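Local coordinates for protein 2-C-methyl-D-erythritol 4-phosphate cytidylyltransferase (Anaerococcus prevotii, PDB 4KT7) that probably catalyses the transfer of a cytidylyl group from CTP to 2-C-methyl-D-erythritol 4-phosphate, the second of six steps from 1-deoxy-D-xylulose 5-phosphate to isopentenyl diphosphate, at residues V134-K139 against K207-E212; G7-A12 against A98-S103. All coordinates share one frame; numbering follows the deposited sequence.

From the N terminus, the chain lays down the start of strand 10-16, and interaction 2 is closed 86 residues later, when the turn after helix 88-97 comes back over Phe9 and Ser11 just before strand 105-110. Interaction 1 opens only after that loop is complete: over some 68 residues the chain forms the antiparallel strands 144-147 and 153-155, strands 162-166 and 168-172 and two helices, before strand 206-210 pairs with 133-139 in parallel. The two closures follow in series, neither nesting nor crossing. Both reach the same mixed sheet, interaction 2 at one end of its parallel strands and interaction 1 at a strand pair near the second subunit, nearest atoms about 11 Å apart.

Interaction 1: V134-K139 against K207-E212; sequences VITATK and KVVHGE
Ile135 is gripped through both of its backbone polar atoms: its N donates to Lys207 O at 2.8 Å, and its O accepts from Val209 N in a nearly straight bond (170°). Ala137 repeats the pattern, its N reaching Val209 O at 3.0 Å and its O taking Gly211 N at 2.8 Å, although this last donor sits well above the carbonyl plane as the strand gives out at His210. Val134 and Val209 share one face of the pair, where Val134 CG1, swung anti to its own N (chi1 -178°), meets Val209 CG2 at 3.7 Å; Thr136 lies on the same face. On the other, Val208 CG1 touches Ala137 CB at 3.8 Å and its CG2 leans more loosely on Ile135 CG1. These are parallel neighbours in the mixed sheet of the IspD cytidylyltransferase, a GT-A type fold. Beyond the bridges, Thr138 CG2 rests on Gly211 C at 3.5 Å, against a residue with no side chain to block it. A water joins Lys139 N to His210 ND1. Helix 118-127 covers the face of Val134 and Thr136, and Thr136 OG1 is hydrogen-bonded to Pro168 O. The second subunit meets the far side of strand 206-210: Val208 makes backbone hydrogen bonds to it, and Lys207 NZ bonds to Asp150 O of that subunit, while the lysine makes a cation-pi contact with its Tyr152.

Interaction 2: G7-A12 against A98-S103; sequences GKFISA and ALDPQS
Phe9 has the largest share of this contact, its ring lying across the turn formed by Asp100 to Ser103. With CG anti to the backbone N (chi1 -170°), the ring extends over three residues of that turn and meets each obliquely. CD1 approaches Ser103 CA at 3.7 Å, CD2 comes equally close to Gln102 CD, and CZ reaches Asp100 CB at 3.9 Å. The ring and the Asp100 carboxylate are turned only 25° from each other, whereas the Gln102 amide is tilted by 53°. Near the root of the ring, Phe9 CB is 3.4 Å from Gln102 O. The turn is a type I beta turn, closed by Ser103 N on Asp100 O, and an Asx turn overlaps it: Asp100 OD1 accepts from Gln102 N at 2.9 Å through its anti lone pair, which helps hold the carboxylate with OD1 over one face of the ring, toward its rim. The loop 98-103 connects helix 88-97 to strand 105-110, which pairs in parallel with strand 10-16, so the contact packs a helix-to-strand connection of the alpha/beta fold against one end of a central strand. Shortening Phe9 to an alanine is likely to open a gap over the turn, with the Gln102 chain and Asp100 CB losing the surface they pack on. Deeper in, Ser11 and Ser103 are joined by their hydroxyls: Ser103 OG donates to Ser11 OG at 2.7 Å. Ser103 OG is anti to its own N, a setting that carries it inward to this partner. Ser11 OG is also hydrogen-bonded to Glu55 OE2, which takes Asp100 N as well, tying the neighbouring strand 55-60 to both segments. Alongside, Leu99 CD2 lies 3.6 Å from Ser11 CB, with Ile57 and Val106 around the same leucine.

Interaction 1: V134-K139 against K207-E212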
ATOM      1  N   VAL A 134       9.599  18.937   2.767  1.00 13.55           N
ATOM      2  CA  VAL A 134       9.732  17.735   3.575  1.00 13.71           C
ATOM      3  C   VAL A 134       8.448  16.924   3.397  1.00 14.76           C
ATOM      4  O   VAL A 134       7.360  17.481   3.467  1.00 12.01           O
ATOM      5  CB  VAL A 134       9.860  18.112   5.066  1.00 22.19           C
ATOM      6  CG1 VAL A 134      10.058  16.861   5.937  1.00 20.38           C
ATOM      7  CG2 VAL A 134      11.018  19.119   5.289  1.00 18.77           C
ATOM      8  N   ILE A 135       8.551  15.620   3.151  1.00 12.81           N
ATOM      9  CA  ILE A 135       7.341  14.783   3.131  1.00 11.84           C
ATOM     10  C   ILE A 135       7.545  13.565   4.001  1.00 16.41           C
ATOM     11  O   ILE A 135       8.683  13.191   4.274  1.00 14.10           O
ATOM     12  CB  ILE A 135       6.996  14.305   1.709  1.00 19.50           C
ATOM     13  CG1 ILE A 135       8.079  13.353   1.181  1.00 18.77           C
ATOM     14  CG2 ILE A 135       6.875  15.495   0.775  1.00 15.93           C
ATOM     15  CD1 ILE A 135       7.770  12.807  -0.220  1.00 16.81           C
ATOM     16  N   THR A 136       6.452  12.953   4.466  1.00 12.50           N
ATOM     17  CA  THR A 136       6.552  11.724   5.260  1.00 16.69           C
ATOM     18  C   THR A 136       6.208  10.559   4.322  1.00 12.23           C
ATOM     19  O   THR A 136       5.320  10.696   3.490  1.00 17.66           O
ATOM     20  CB  THR A 136       5.577  11.738   6.449  1.00 16.14           C
ATOM     21  OG1 THR A 136       4.314  12.234   5.994  1.00 21.48           O
ATOM     22  CG2 THR A 136       6.085  12.645   7.536  1.00 16.39           C
ATOM     23  N   ALA A 137       6.893   9.424   4.453  1.00 23.17           N
ATOM     24  CA  ALA A 137       6.668   8.295   3.547  1.00 13.79           C
ATOM     25  C   ALA A 137       7.151   7.023   4.220  1.00 19.38           C
ATOM     26  O   ALA A 137       7.933   7.095   5.173  1.00 19.65           O
ATOM     27  CB  ALA A 137       7.412   8.526   2.202  1.00  9.79           C
ATOM     28  N   THR A 138       6.674   5.865   3.743  1.00 16.19           N
ATOM     29  CA  THR A 138       7.076   4.580   4.327  1.00 15.14           C
ATOM     30  C   THR A 138       7.486   3.613   3.232  1.00 20.84           C
ATOM     31  O   THR A 138       6.864   3.584   2.159  1.00 17.63           O
ATOM     32  CB  THR A 138       5.957   3.909   5.142  1.00 19.93           C
ATOM     33  OG1 THR A 138       4.765   3.811   4.343  1.00 22.27           O
ATOM     34  CG2 THR A 138       5.685   4.671   6.460  1.00 20.16           C
ATOM     35  N   LYS A 139       8.530   2.825   3.498  1.00 21.25           N
ATOM     36  CA  LYS A 139       8.989   1.868   2.510  1.00 24.92           C
ATOM     37  C   LYS A 139       7.835   0.933   2.192  1.00 22.64           C
ATOM     38  O   LYS A 139       7.135   0.468   3.101  1.00 19.87           O
ATOM     39  CB  LYS A 139      10.184   1.063   3.003  1.00 23.00           C
ATOM     40  CG  LYS A 139      10.733   0.131   1.925  1.00 25.99           C
ATOM     41  CD  LYS A 139      11.928  -0.668   2.441  1.00 32.15           C
ATOM     42  CE  LYS A 139      13.192   0.186   2.427  1.00 36.31           C
ATOM     43  NZ  LYS A 139      14.243  -0.427   3.286  1.00 44.63           N
ATOM     44  N   LYS A 207      12.948  16.458   1.158  1.00 15.67           N
ATOM     45  CA  LYS A 207      13.470  15.555   2.167  1.00 17.48           C
ATOM     46  C   LYS A 207      12.396  14.571   2.583  1.00 17.79           C
ATOM     47  O   LYS A 207      11.222  14.936   2.767  1.00 17.16           O
ATOM     48  CB  LYS A 207      13.955  16.337   3.397  1.00 15.58           C
ATOM     49  CG  LYS A 207      14.560  15.470   4.499  1.00 16.21           C
ATOM     50  CD  LYS A 207      15.938  14.933   4.059  1.00 21.30           C
ATOM     51  CE  LYS A 207      16.411  13.806   4.969  1.00 23.62           C
ATOM     52  NZ  LYS A 207      17.785  13.370   4.572  1.00 23.97           N
ATOM     53  N   VAL A 208      12.778  13.314   2.760  1.00 16.40           N
ATOM     54  CA  VAL A 208      11.804  12.319   3.159  1.00 16.10           C
ATOM     55  C   VAL A 208      12.019  11.982   4.619  1.00 18.61           C
ATOM     56  O   VAL A 208      13.142  11.726   5.044  1.00 21.67           O
ATOM     57  CB  VAL A 208      11.929  11.050   2.304  1.00 26.43           C
ATOM     58  CG1 VAL A 208      10.914  10.019   2.752  1.00 17.74           C
ATOM     59  CG2 VAL A 208      11.731  11.386   0.821  1.00 23.40           C
ATOM     60  N   VAL A 209      10.946  12.016   5.396  1.00 20.15           N
ATOM     61  CA  VAL A 209      10.995  11.596   6.790  1.00 20.74           C
ATOM     62  C   VAL A 209      10.241  10.277   6.888  1.00 19.65           C
ATOM     63  O   VAL A 209       9.153  10.149   6.315  1.00 18.56           O
ATOM     64  CB  VAL A 209      10.310  12.652   7.682  1.00 17.59           C
ATOM     65  CG1 VAL A 209       9.884  12.065   9.016  1.00 25.79           C
ATOM     66  CG2 VAL A 209      11.234  13.871   7.854  1.00 19.21           C
ATOM     67  N   HIS A 210      10.810   9.295   7.586  1.00 20.53           N
ATOM     68  CA  HIS A 210      10.113   8.027   7.809  1.00 22.80           C
ATOM     69  C   HIS A 210       8.781   8.260   8.513  1.00 30.57           C
ATOM     70  O   HIS A 210       8.722   8.852   9.602  1.00 21.60           O
ATOM     71  CB  HIS A 210      10.961   7.054   8.634  1.00 29.72           C
ATOM     72  CG  HIS A 210      12.154   6.520   7.903  1.00 38.85           C
ATOM     73  ND1 HIS A 210      12.046   5.630   6.854  1.00 43.70           N
ATOM     74  CD2 HIS A 210      13.480   6.740   8.078  1.00 38.45           C
ATOM     75  CE1 HIS A 210      13.255   5.334   6.407  1.00 46.13           C
ATOM     76  NE2 HIS A 210      14.141   5.992   7.132  1.00 43.59           N
ATOM     77  N   GLY A 211       7.709   7.793   7.884  1.00 27.30           N
ATOM     78  CA  GLY A 211       6.388   7.901   8.462  1.00 25.67           C
ATOM     79  C   GLY A 211       6.038   6.681   9.295  1.00 26.46           C
ATOM     80  O   GLY A 211       6.908   5.908   9.721  1.00 23.12           O
ATOM     81  N   GLU A 212       4.751   6.505   9.531  1.00 24.62           N
ATOM     82  CA  GLU A 212       4.281   5.438  10.381  1.00 23.92           C
ATOM     83  C   GLU A 212       3.331   4.566   9.583  1.00 26.23           C
ATOM     84  O   GLU A 212       2.486   5.083   8.863  1.00 25.96           O
ATOM     85  CB  GLU A 212       3.615   6.036  11.630  1.00 21.19           C
ATOM     86  CG  GLU A 212       4.647   6.619  12.616  1.00 28.27           C
ATOM     87  CD  GLU A 212       4.076   7.643  13.599  1.00 29.16           C
ATOM     88  OE1 GLU A 212       2.859   7.946  13.540  1.00 28.75           O
ATOM     89  OE2 GLU A 212       4.863   8.168  14.424  1.00 25.87           O
TER
HETATM   90  O   HOH W   1       9.828   3.450   6.240  1.00 27.43           O

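Interaction 2: G7-A12 against A98-S103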
ATOM      1  N   GLY A   7      13.350  30.862  14.853  1.00 48.17           N
ATOM      2  CA  GLY A   7      12.160  31.369  15.514  1.00 40.66           C
ATOM      3  C   GLY A   7      11.085  31.730  14.515  1.00 38.01           C
ATOM      4  O   GLY A   7      10.207  32.545  14.807  1.00 39.48           O
ATOM      5  N   LYS A   8      11.147  31.118  13.332  1.00 30.71           N
ATOM      6  CA  LYS A   8      10.154  31.367  12.288  1.00 28.70           C
ATOM      7  C   LYS A   8       8.778  30.889  12.711  1.00 32.16           C
ATOM      8  O   LYS A   8       8.642  29.812  13.295  1.00 37.04           O
ATOM      9  CB  LYS A   8      10.548  30.672  10.981  1.00 29.32           C
ATOM     10  CG  LYS A   8      11.771  31.252  10.279  1.00 34.08           C
ATOM     11  CD  LYS A   8      12.258  30.264   9.223  1.00 37.46           C
ATOM     12  CE  LYS A   8      13.220  30.907   8.246  1.00 44.29           C
ATOM     13  NZ  LYS A   8      13.653  29.911   7.234  1.00 47.49           N
ATOM     14  N   PHE A   9       7.767  31.692  12.389  1.00 27.65           N
ATOM     15  CA  PHE A   9       6.363  31.389  12.652  1.00 26.32           C
ATOM     16  C   PHE A   9       5.934  30.194  11.797  1.00 25.66           C
ATOM     17  O   PHE A   9       6.118  30.210  10.574  1.00 20.35           O
ATOM     18  CB  PHE A   9       5.555  32.629  12.265  1.00 26.14           C
ATOM     19  CG  PHE A   9       4.116  32.605  12.690  1.00 28.26           C
ATOM     20  CD1 PHE A   9       3.193  31.819  12.032  1.00 25.26           C
ATOM     21  CD2 PHE A   9       3.670  33.444  13.705  1.00 26.02           C
ATOM     22  CE1 PHE A   9       1.864  31.828  12.408  1.00 26.00           C
ATOM     23  CE2 PHE A   9       2.330  33.461  14.077  1.00 21.88           C
ATOM     24  CZ  PHE A   9       1.434  32.653  13.427  1.00 26.76           C
ATOM     25  N   ILE A  10       5.352  29.175  12.435  1.00 24.98           N
ATOM     26  CA  ILE A  10       4.927  27.954  11.736  1.00 23.48           C
ATOM     27  C   ILE A  10       3.400  27.861  11.694  1.00 31.13           C
ATOM     28  O   ILE A  10       2.729  28.014  12.724  1.00 24.79           O
ATOM     29  CB  ILE A  10       5.497  26.669  12.421  1.00 26.92           C
ATOM     30  CG1 ILE A  10       7.030  26.736  12.508  1.00 25.10           C
ATOM     31  CG2 ILE A  10       5.037  25.404  11.676  1.00 23.12           C
ATOM     32  CD1 ILE A  10       7.679  25.575  13.274  1.00 26.73           C
ATOM     33  N   SER A  11       2.844  27.635  10.501  1.00 17.85           N
ATOM     34  CA  SER A  11       1.395  27.430  10.364  1.00 22.33           C
ATOM     35  C   SER A  11       1.111  25.985   9.986  1.00 20.48           C
ATOM     36  O   SER A  11       1.921  25.353   9.306  1.00 23.68           O
ATOM     37  CB  SER A  11       0.816  28.316   9.261  1.00 21.92           C
ATOM     38  OG  SER A  11       1.115  29.677   9.493  1.00 24.11           O
ATOM     39  N   ALA A  12      -0.034  25.455  10.427  1.00 19.31           N
ATOM     40  CA  ALA A  12      -0.474  24.137   9.969  1.00 17.59           C
ATOM     41  C   ALA A  12      -1.824  24.273   9.295  1.00 22.88           C
ATOM     42  O   ALA A  12      -2.701  25.000   9.784  1.00 21.09           O
ATOM     43  CB  ALA A  12      -0.544  23.138  11.117  1.00 19.47           C
ATOM     44  N   ALA A  98      -5.168  31.986   3.741  1.00 19.90           N
ATOM     45  CA  ALA A  98      -5.650  32.410   5.063  1.00 25.13           C
ATOM     46  C   ALA A  98      -4.572  32.424   6.151  1.00 25.67           C
ATOM     47  O   ALA A  98      -4.863  32.684   7.319  1.00 30.58           O
ATOM     48  CB  ALA A  98      -6.817  31.535   5.509  1.00 21.96           C
ATOM     49  N   LEU A  99      -3.331  32.140   5.774  1.00 24.93           N
ATOM     50  CA  LEU A  99      -2.239  32.085   6.748  1.00 23.30           C
ATOM     51  C   LEU A  99      -1.900  33.485   7.267  1.00 26.64           C
ATOM     52  O   LEU A  99      -2.030  34.479   6.546  1.00 22.29           O
ATOM     53  CB  LEU A  99      -0.983  31.418   6.148  1.00 25.02           C
ATOM     54  CG  LEU A  99      -1.120  29.949   5.711  1.00 24.61           C
ATOM     55  CD1 LEU A  99       0.199  29.361   5.228  1.00 28.44           C
ATOM     56  CD2 LEU A  99      -1.676  29.104   6.842  1.00 25.11           C
ATOM     57  N   ASP A 100      -1.487  33.547   8.530  1.00 23.63           N
ATOM     58  CA  ASP A 100      -0.995  34.771   9.152  1.00 30.67           C
ATOM     59  C   ASP A 100       0.110  35.389   8.287  1.00 31.15           C
ATOM     60  O   ASP A 100       0.930  34.656   7.728  1.00 31.56           O
ATOM     61  CB  ASP A 100      -0.424  34.397  10.511  1.00 34.43           C
ATOM     62  CG  ASP A 100      -0.217  35.585  11.395  1.00 36.99           C
ATOM     63  OD1 ASP A 100       0.773  36.318  11.171  1.00 35.52           O
ATOM     64  OD2 ASP A 100      -1.034  35.779  12.323  1.00 41.02           O
ATOM     65  N   PRO A 101       0.138  36.728   8.160  1.00 32.74           N
ATOM     66  CA  PRO A 101       1.165  37.390   7.340  1.00 34.13           C
ATOM     67  C   PRO A 101       2.594  37.071   7.790  1.00 31.04           C
ATOM     68  O   PRO A 101       3.533  37.151   6.992  1.00 26.96           O
ATOM     69  CB  PRO A 101       0.886  38.880   7.566  1.00 34.98           C
ATOM     70  CG  PRO A 101      -0.553  38.943   7.936  1.00 36.66           C
ATOM     71  CD  PRO A 101      -0.820  37.696   8.724  1.00 36.95           C
ATOM     72  N   GLN A 102       2.750  36.709   9.061  1.00 27.62           N
ATOM     73  CA  GLN A 102       4.066  36.391   9.615  1.00 28.49           C
ATOM     74  C   GLN A 102       4.506  34.955   9.285  1.00 26.50           C
ATOM     75  O   GLN A 102       5.669  34.598   9.471  1.00 30.41           O
ATOM     76  CB  GLN A 102       4.050  36.626  11.132  1.00 40.85           C
ATOM     77  CG  GLN A 102       5.373  36.378  11.841  1.00 49.95           C
ATOM     78  CD  GLN A 102       5.304  36.695  13.324  1.00 58.65           C
ATOM     79  OE1 GLN A 102       4.398  37.403  13.776  1.00 64.28           O
ATOM     80  NE2 GLN A 102       6.262  36.175  14.089  1.00 58.69           N
ATOM     81  N   SER A 103       3.595  34.139   8.760  1.00 24.51           N
ATOM     82  CA  SER A 103       3.921  32.728   8.530  1.00 28.36           C
ATOM     83  C   SER A 103       5.116  32.518   7.579  1.00 25.30           C
ATOM     84  O   SER A 103       5.106  32.986   6.436  1.00 25.96           O
ATOM     85  CB  SER A 103       2.703  31.992   7.983  1.00 21.12           C
ATOM     86  OG  SER A 103       3.021  30.615   7.827  1.00 23.77           O
TER